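Local coordinates for protein putative NADPH:quinone oxidoreductase (PDB 3IUP) that binds NADPH and probably catalyses the NADPH-dependent reduction of quinones, as a two-subunit member of the medium-chain dehydrogenase/reductase superfamily, at residues S10-S15 and R82-R87; P109-L114 and I133-C138. One frame throughout, in Å; residues are numbered along the deposited sequence.

Contact 1 of 2, residues S10-S15 and R82-R87; sequences SRIKSS and RSMAGR
Ile12 and Ser10, both on strand 4-12, meet the guanidinium of Arg87 from different directions. The methyl Ile12 CD1 sits over the centre of one face, 3.7 Å above the plane of the Arg87 guanidinium, an aliphatic lid on a flat cation. At the edge, Arg87 NH2 reaches Ser10 OG at 2.9 Å, with the acceptor only 12° out of the guanidinium plane. Arg87 NH2 also makes a weak bond, bent to 127°, to the carbonyl Ser10 O at 3.1 Å. Arg87 gets there with CG lodged between its backbone N and carbonyl carbon and a bend at chi3 (-71°), which turns the group back toward the strand. A bridging water completes the grip: it accepts from Ile12 N and from Arg87 NE and donates to Arg87 O at 2.7 Å, so it joins the strand backbone to both ends of the arginine. Ile12 CD1 also lies 3.2 Å from Met84 SE, a selenomethionine, an approach so short that its detail is doubtful. Packing is dense where Ile12 covers the Arg87 face and the bonds converge, whereas Ala85 and Gly86 lie on the exposed side of the turn and Ser14 and Ser15 run out into an exposed loop. Beyond the pair, Arg87 NH1 bonds Leu51 O and Ser10 OG bonds Leu52 O, while Tyr272 of the second subunit packs on Arg87. The contact thus fastens the 3-10 turn following helix 78-84 to strand 4-12, which lies between strands 17-26 and 90-93 in the antiparallel sheet.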
ATOM      1  N   SER A  10       0.534  20.408  26.551  1.00 15.83           N
ATOM      2  CA  SER A  10       0.735  20.948  25.211  1.00 15.78           C
ATOM      3  C   SER A  10      -0.616  21.457  24.683  1.00 15.99           C
ATOM      4  O   SER A  10      -1.533  20.695  24.476  1.00 15.14           O
ATOM      5  CB  SER A  10       1.269  19.876  24.280  1.00 15.79           C
ATOM      6  OG  SER A  10       1.386  20.373  22.948  1.00 18.09           O
ATOM      7  N   ARG A  11      -0.710  22.750  24.421  1.00 17.23           N
ATOM      8  CA  ARG A  11      -1.968  23.340  23.978  0.50 18.32           C
ATOM      9  C   ARG A  11      -1.804  24.030  22.629  1.00 18.17           C
ATOM     10  O   ARG A  11      -1.057  24.998  22.499  1.00 19.34           O
ATOM     11  CB  ARG A  11      -2.454  24.330  25.034  0.50 18.38           C
ATOM     12  CG  ARG A  11      -3.912  24.639  24.923  0.50 19.54           C
ATOM     13  CD  ARG A  11      -4.523  25.224  26.187  0.50 21.36           C
ATOM     14  NE  ARG A  11      -5.822  25.690  25.778  0.50 23.30           N
ATOM     15  CZ  ARG A  11      -6.130  26.967  25.584  0.50 22.69           C
ATOM     16  NH1 ARG A  11      -5.263  27.939  25.904  0.50 23.92           N
ATOM     17  NH2 ARG A  11      -7.325  27.265  25.132  0.50 23.44           N
ATOM     18  N   ILE A  12      -2.497  23.520  21.615  1.00 19.29           N
ATOM     19  CA  ILE A  12      -2.571  24.265  20.327  1.00 19.74           C
ATOM     20  C   ILE A  12      -3.908  24.978  20.296  1.00 20.84           C
ATOM     21  O   ILE A  12      -4.977  24.349  20.346  1.00 20.80           O
ATOM     22  CB  ILE A  12      -2.365  23.386  19.088  1.00 20.54           C
ATOM     23  CG1 ILE A  12      -0.958  22.804  19.136  1.00 23.77           C
ATOM     24  CG2 ILE A  12      -2.620  24.253  17.779  1.00 18.94           C
ATOM     25  CD1 ILE A  12      -0.675  21.882  18.087  1.00 28.87           C
ATOM     26  N   LYS A  13      -3.836  26.291  20.183  1.00 20.16           N
ATOM     27  CA  LYS A  13      -4.993  27.151  20.280  1.00 21.22           C
ATOM     28  C   LYS A  13      -5.517  27.511  18.896  1.00 22.13           C
ATOM     29  O   LYS A  13      -4.802  27.440  17.878  1.00 20.03           O
ATOM     30  CB  LYS A  13      -4.624  28.395  21.054  1.00 21.58           C
ATOM     31  CG  LYS A  13      -3.942  28.087  22.337  1.00 22.94           C
ATOM     32  CD  LYS A  13      -3.435  29.285  23.041  1.00 24.66           C
ATOM     33  CE  LYS A  13      -2.545  28.868  24.195  1.00 25.74           C
ATOM     34  NZ  LYS A  13      -2.133  30.047  24.979  1.00 27.37           N
ATOM     35  N   SER A  14      -6.783  27.904  18.862  1.00 22.59           N
ATOM     36  CA  SER A  14      -7.419  28.271  17.622  1.00 24.03           C
ATOM     37  C   SER A  14      -6.727  29.495  17.036  1.00 24.91           C
ATOM     38  O   SER A  14      -6.789  29.696  15.836  1.00 26.45           O
ATOM     39  CB  SER A  14      -8.919  28.512  17.856  1.00 24.08           C
ATOM     40  OG  SER A  14      -9.537  27.234  17.918  1.00 24.76           O
ATOM     41  N   SER A  15      -6.081  30.288  17.887  1.00 25.93           N
ATOM     42  CA  SER A  15      -5.247  31.422  17.458  1.00 27.39           C
ATOM     43  C   SER A  15      -4.010  31.058  16.604  1.00 28.31           C
ATOM     44  O   SER A  15      -3.374  31.969  16.051  1.00 30.41           O
ATOM     45  CB  SER A  15      -4.773  32.177  18.690  1.00 27.22           C
ATOM     46  OG  SER A  15      -3.816  31.442  19.434  1.00 29.14           O
ATOM     47  N   ARG A  82      -5.694  22.540   9.701  1.00 29.77           N
ATOM     48  CA  ARG A  82      -6.686  21.494   9.428  1.00 30.07           C
ATOM     49  C   ARG A  82      -6.260  20.202  10.098  1.00 29.13           C
ATOM     50  O   ARG A  82      -7.087  19.509  10.709  1.00 29.78           O
ATOM     51  CB  ARG A  82      -6.924  21.269   7.901  1.00 29.26           C
ATOM     52  N   SER A  83      -4.965  19.886  10.007  1.00 28.88           N
ATOM     53  CA  SER A  83      -4.415  18.707  10.640  1.00 28.09           C
ATOM     54  C   SER A  83      -4.497  18.810  12.156  1.00 27.95           C
ATOM     55  O   SER A  83      -4.505  17.787  12.819  1.00 28.26           O
ATOM     56  CB  SER A  83      -2.947  18.469  10.243  1.00 28.25           C
ATOM     57  OG  SER A  83      -2.061  19.440  10.786  1.00 29.70           O
HETATM   58  N   MSE A  84      -4.553  20.021  12.688  1.00 26.48           N
HETATM   59  CA  MSE A  84      -4.617  20.178  14.167  1.00 25.72           C
HETATM   60  C   MSE A  84      -6.052  20.269  14.686  1.00 24.98           C
HETATM   61  O   MSE A  84      -6.269  20.336  15.901  1.00 22.29           O
HETATM   62  CB  MSE A  84      -3.859  21.421  14.581  1.00 26.12           C
HETATM   63  CG  MSE A  84      -2.352  21.366  14.311  1.00 27.59           C
HETATM   64 SE   MSE A  84      -1.416  20.146  15.478  0.75 26.53          SE
HETATM   65  CE  MSE A  84      -1.398  18.580  14.445  1.00 28.12           C
ATOM     66  N   ALA A  85      -7.019  20.249  13.766  1.00 24.51           N
ATOM     67  CA  ALA A  85      -8.415  20.537  14.089  1.00 25.35           C
ATOM     68  C   ALA A  85      -8.928  19.775  15.326  1.00 25.03           C
ATOM     69  O   ALA A  85      -9.560  20.364  16.186  1.00 25.96           O
ATOM     70  CB  ALA A  85      -9.307  20.224  12.887  1.00 25.19           C
ATOM     71  N   GLY A  86      -8.646  18.480  15.400  1.00 24.48           N
ATOM     72  CA  GLY A  86      -9.132  17.621  16.485  1.00 24.94           C
ATOM     73  C   GLY A  86      -8.663  18.002  17.903  1.00 24.02           C
ATOM     74  O   GLY A  86      -9.295  17.594  18.899  1.00 24.41           O
ATOM     75  N   ARG A  87      -7.585  18.783  18.009  1.00 21.97           N
ATOM     76  CA  ARG A  87      -7.016  19.115  19.316  1.00 21.01           C
ATOM     77  C   ARG A  87      -7.036  20.605  19.630  1.00 19.73           C
ATOM     78  O   ARG A  87      -6.454  21.039  20.623  1.00 20.54           O
ATOM     79  CB  ARG A  87      -5.587  18.570  19.461  1.00 20.34           C
ATOM     80  CG  ARG A  87      -4.573  19.139  18.490  1.00 19.70           C
ATOM     81  CD  ARG A  87      -3.199  18.627  18.806  1.00 20.10           C
ATOM     82  NE  ARG A  87      -2.688  19.198  20.044  1.00 19.85           N
ATOM     83  CZ  ARG A  87      -1.441  19.084  20.464  1.00 21.16           C
ATOM     84  NH1 ARG A  87      -0.553  18.399  19.742  1.00 20.20           N
ATOM     85  NH2 ARG A  87      -1.075  19.618  21.612  1.00 19.08           N
TER
HETATM   86  O   HOH W   1      -4.070  21.140  21.798  1.00 14.81           O

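Contact 2 of 2, residues P109-L114 and I133-C138; sequences PAAQAL and IPADQC
Ala135 directs its methyl group at the helix at Ala110 and Ala111, within the GroES-like domain, and the backbones come close there: the CA atoms of Ala111 and Ala135 are 5.2 Å apart. Ala135 CB lies 3.9 Å from Ala111 CA and 4.4 Å from the methyl carbon Ala110 CB, so it meets mainly the helix backbone, with the methyls slightly farther. Small residues on both sides permit this approach. The longer reach is made by Leu114, which can be followed outward. Its CB and CG have no partner within 4.2 Å in segment 133-138, nor does CD2. CG stands anti to the carbonyl carbon (chi1 -63°), and the extended chi2 (-177°) carries CD1 onward to make the touch alone. Leu114 CD1 is 3.8 Å from Cys138 CB and 4.0 Å from Cys138 SG, and it also meets the carbonyl Ala135 O at 3.8 Å. Leu114 CD1 lies 4.1 Å from Ala135 CB, so this one methyl spans from Ala135, where the 3-10 segment starts, to Cys138 just after it. Backbone bonds hold that turn, including Cys138 N to Ala135 O at 3.2 Å, and the carbonyl touched by the leucine methyl is therefore already engaged. Val35 of strand 34-43 lies against Ala111, Leu114 and Cys138 and extends the apolar surface. With no polar bond between the two segments and a modest 159 Å² buried, the seating of the short helix against the turn probably rests on van der Waals contact rather than on directional bonds.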
ATOM      1  N   PRO A 109      -7.406  -6.388  45.785  1.00 20.90           N
ATOM      2  CA  PRO A 109      -6.172  -7.166  45.871  1.00 20.66           C
ATOM      3  C   PRO A 109      -5.216  -6.937  44.706  1.00 20.40           C
ATOM      4  O   PRO A 109      -3.999  -6.924  44.886  1.00 19.80           O
ATOM      5  CB  PRO A 109      -6.679  -8.623  45.879  1.00 20.65           C
ATOM      6  CG  PRO A 109      -8.031  -8.545  46.375  1.00 20.80           C
ATOM      7  CD  PRO A 109      -8.597  -7.239  45.958  1.00 21.90           C
ATOM      8  N   ALA A 110      -5.762  -6.767  43.509  1.00 20.91           N
ATOM      9  CA  ALA A 110      -4.953  -6.499  42.346  1.00 20.78           C
ATOM     10  C   ALA A 110      -4.094  -5.240  42.535  1.00 20.31           C
ATOM     11  O   ALA A 110      -2.903  -5.232  42.228  1.00 19.94           O
ATOM     12  CB  ALA A 110      -5.874  -6.349  41.069  1.00 22.67           C
ATOM     13  N   ALA A 111      -4.696  -4.172  43.054  1.00 18.72           N
ATOM     14  CA  ALA A 111      -3.979  -2.900  43.271  1.00 19.31           C
ATOM     15  C   ALA A 111      -3.004  -3.022  44.465  1.00 18.59           C
ATOM     16  O   ALA A 111      -1.864  -2.592  44.384  1.00 18.38           O
ATOM     17  CB  ALA A 111      -4.974  -1.743  43.505  1.00 17.60           C
ATOM     18  N   GLN A 112      -3.464  -3.621  45.556  1.00 18.50           N
ATOM     19  CA  GLN A 112      -2.606  -3.850  46.733  1.00 18.37           C
ATOM     20  C   GLN A 112      -1.345  -4.632  46.374  1.00 18.58           C
ATOM     21  O   GLN A 112      -0.285  -4.356  46.909  1.00 17.72           O
ATOM     22  CB  GLN A 112      -3.380  -4.574  47.829  1.00 18.96           C
ATOM     23  CG  GLN A 112      -4.422  -3.699  48.493  1.00 19.13           C
ATOM     24  CD  GLN A 112      -3.806  -2.630  49.346  1.00 20.91           C
ATOM     25  OE1 GLN A 112      -3.114  -2.935  50.302  1.00 22.36           O
ATOM     26  NE2 GLN A 112      -4.020  -1.366  48.990  1.00 19.45           N
ATOM     27  N   ALA A 113      -1.452  -5.574  45.435  1.00 18.27           N
ATOM     28  CA  ALA A 113      -0.288  -6.409  45.084  1.00 19.23           C
ATOM     29  C   ALA A 113       0.817  -5.591  44.450  1.00 18.87           C
ATOM     30  O   ALA A 113       1.962  -6.029  44.366  1.00 21.19           O
ATOM     31  CB  ALA A 113      -0.688  -7.586  44.163  1.00 19.33           C
ATOM     32  N   LEU A 114       0.489  -4.401  43.972  1.00 18.99           N
ATOM     33  CA  LEU A 114       1.475  -3.544  43.346  1.00 18.98           C
ATOM     34  C   LEU A 114       2.108  -2.561  44.303  1.00 18.68           C
ATOM     35  O   LEU A 114       3.076  -1.885  43.953  1.00 18.26           O
ATOM     36  CB  LEU A 114       0.815  -2.782  42.186  1.00 19.01           C
ATOM     37  CG  LEU A 114       0.287  -3.635  41.016  1.00 20.27           C
ATOM     38  CD1 LEU A 114      -0.253  -2.667  39.979  1.00 23.75           C
ATOM     39  CD2 LEU A 114       1.331  -4.571  40.387  1.00 21.04           C
ATOM     40  N   ILE A 133      -3.399   5.303  37.687  1.00 22.02           N
ATOM     41  CA  ILE A 133      -3.787   4.461  36.576  1.00 23.67           C
ATOM     42  C   ILE A 133      -4.270   3.117  37.043  1.00 22.81           C
ATOM     43  O   ILE A 133      -3.937   2.707  38.126  1.00 22.38           O
ATOM     44  CB  ILE A 133      -2.675   4.301  35.557  1.00 25.17           C
ATOM     45  CG1 ILE A 133      -1.632   3.317  35.990  1.00 26.36           C
ATOM     46  CG2 ILE A 133      -1.996   5.647  35.233  1.00 29.44           C
ATOM     47  CD1 ILE A 133      -1.012   2.695  34.760  1.00 30.23           C
ATOM     48  N   PRO A 134      -5.058   2.433  36.210  1.00 22.87           N
ATOM     49  CA  PRO A 134      -5.523   1.103  36.618  1.00 22.35           C
ATOM     50  C   PRO A 134      -4.405   0.119  36.838  1.00 22.08           C
ATOM     51  O   PRO A 134      -3.440   0.053  36.054  1.00 23.03           O
ATOM     52  CB  PRO A 134      -6.400   0.653  35.459  1.00 23.19           C
ATOM     53  CG  PRO A 134      -6.866   1.924  34.840  1.00 23.54           C
ATOM     54  CD  PRO A 134      -5.700   2.867  34.961  1.00 22.76           C
ATOM     55  N   ALA A 135      -4.539  -0.615  37.929  1.00 21.71           N
ATOM     56  CA  ALA A 135      -3.678  -1.730  38.261  1.00 22.52           C
ATOM     57  C   ALA A 135      -3.436  -2.596  37.024  1.00 23.02           C
ATOM     58  O   ALA A 135      -2.312  -3.025  36.800  1.00 22.70           O
ATOM     59  CB  ALA A 135      -4.298  -2.559  39.375  1.00 21.49           C
ATOM     60  N   ASP A 136      -4.483  -2.827  36.221  1.00 24.85           N
ATOM     61  CA  ASP A 136      -4.340  -3.759  35.112  1.00 26.60           C
ATOM     62  C   ASP A 136      -3.538  -3.188  33.945  1.00 26.60           C
ATOM     63  O   ASP A 136      -3.286  -3.907  32.992  1.00 27.78           O
ATOM     64  CB  ASP A 136      -5.697  -4.401  34.672  1.00 26.94           C
ATOM     65  CG  ASP A 136      -6.666  -3.427  33.957  1.00 30.61           C
ATOM     66  OD1 ASP A 136      -6.321  -2.260  33.630  1.00 31.75           O
ATOM     67  OD2 ASP A 136      -7.823  -3.857  33.729  1.00 34.33           O
ATOM     68  N   GLN A 137      -3.081  -1.934  34.037  1.00 26.24           N
ATOM     69  CA  GLN A 137      -2.216  -1.359  33.008  1.00 26.85           C
ATOM     70  C   GLN A 137      -0.746  -1.271  33.406  1.00 25.54           C
ATOM     71  O   GLN A 137       0.062  -0.660  32.707  1.00 27.30           O
ATOM     72  CB  GLN A 137      -2.712   0.023  32.588  1.00 27.76           C
ATOM     73  CG  GLN A 137      -4.096   0.017  31.902  1.00 30.22           C
ATOM     74  CD  GLN A 137      -4.551   1.430  31.499  1.00 33.10           C
ATOM     75  OE1 GLN A 137      -3.730   2.322  31.206  1.00 35.57           O
ATOM     76  NE2 GLN A 137      -5.857   1.643  31.501  1.00 34.24           N
ATOM     77  N   CYS A 138      -0.407  -1.831  34.549  1.00 24.33           N
ATOM     78  CA  CYS A 138       0.936  -1.793  35.072  1.00 23.93           C
ATOM     79  C   CYS A 138       1.670  -3.077  34.754  1.00 23.93           C
ATOM     80  O   CYS A 138       1.123  -4.152  34.939  1.00 23.35           O
ATOM     81  CB  CYS A 138       0.909  -1.602  36.575  1.00 24.08           C
ATOM     82  SG  CYS A 138       0.249   0.025  37.002  1.00 25.48           S
TER

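Overall arrangement
Contact 1 is the buried one, with three of its five touching residues enclosed and none exposed; contact 2 lies near the surface, and of its five touching residues only Ala111 is buried. Their centres are 34 Å apart and their nearest atoms about 17 Å, and neither shares a strand or helix with the other. Residues 10-15 and 82-87 join the antiparallel sheet of strand 4-12 to the end of helix 78-84, whereas 109-114 and 133-138 pair a short helix with the turn leaving strand 130-134 of the mixed sheet. The chemistry differs accordingly: an enclosed arginine is bonded by a hydroxyl, carbonyls and a water, while the peripheral helix meets its turn through apolar side chains and backbone in van der Waals contact, without a cross-segment hydrogen bond.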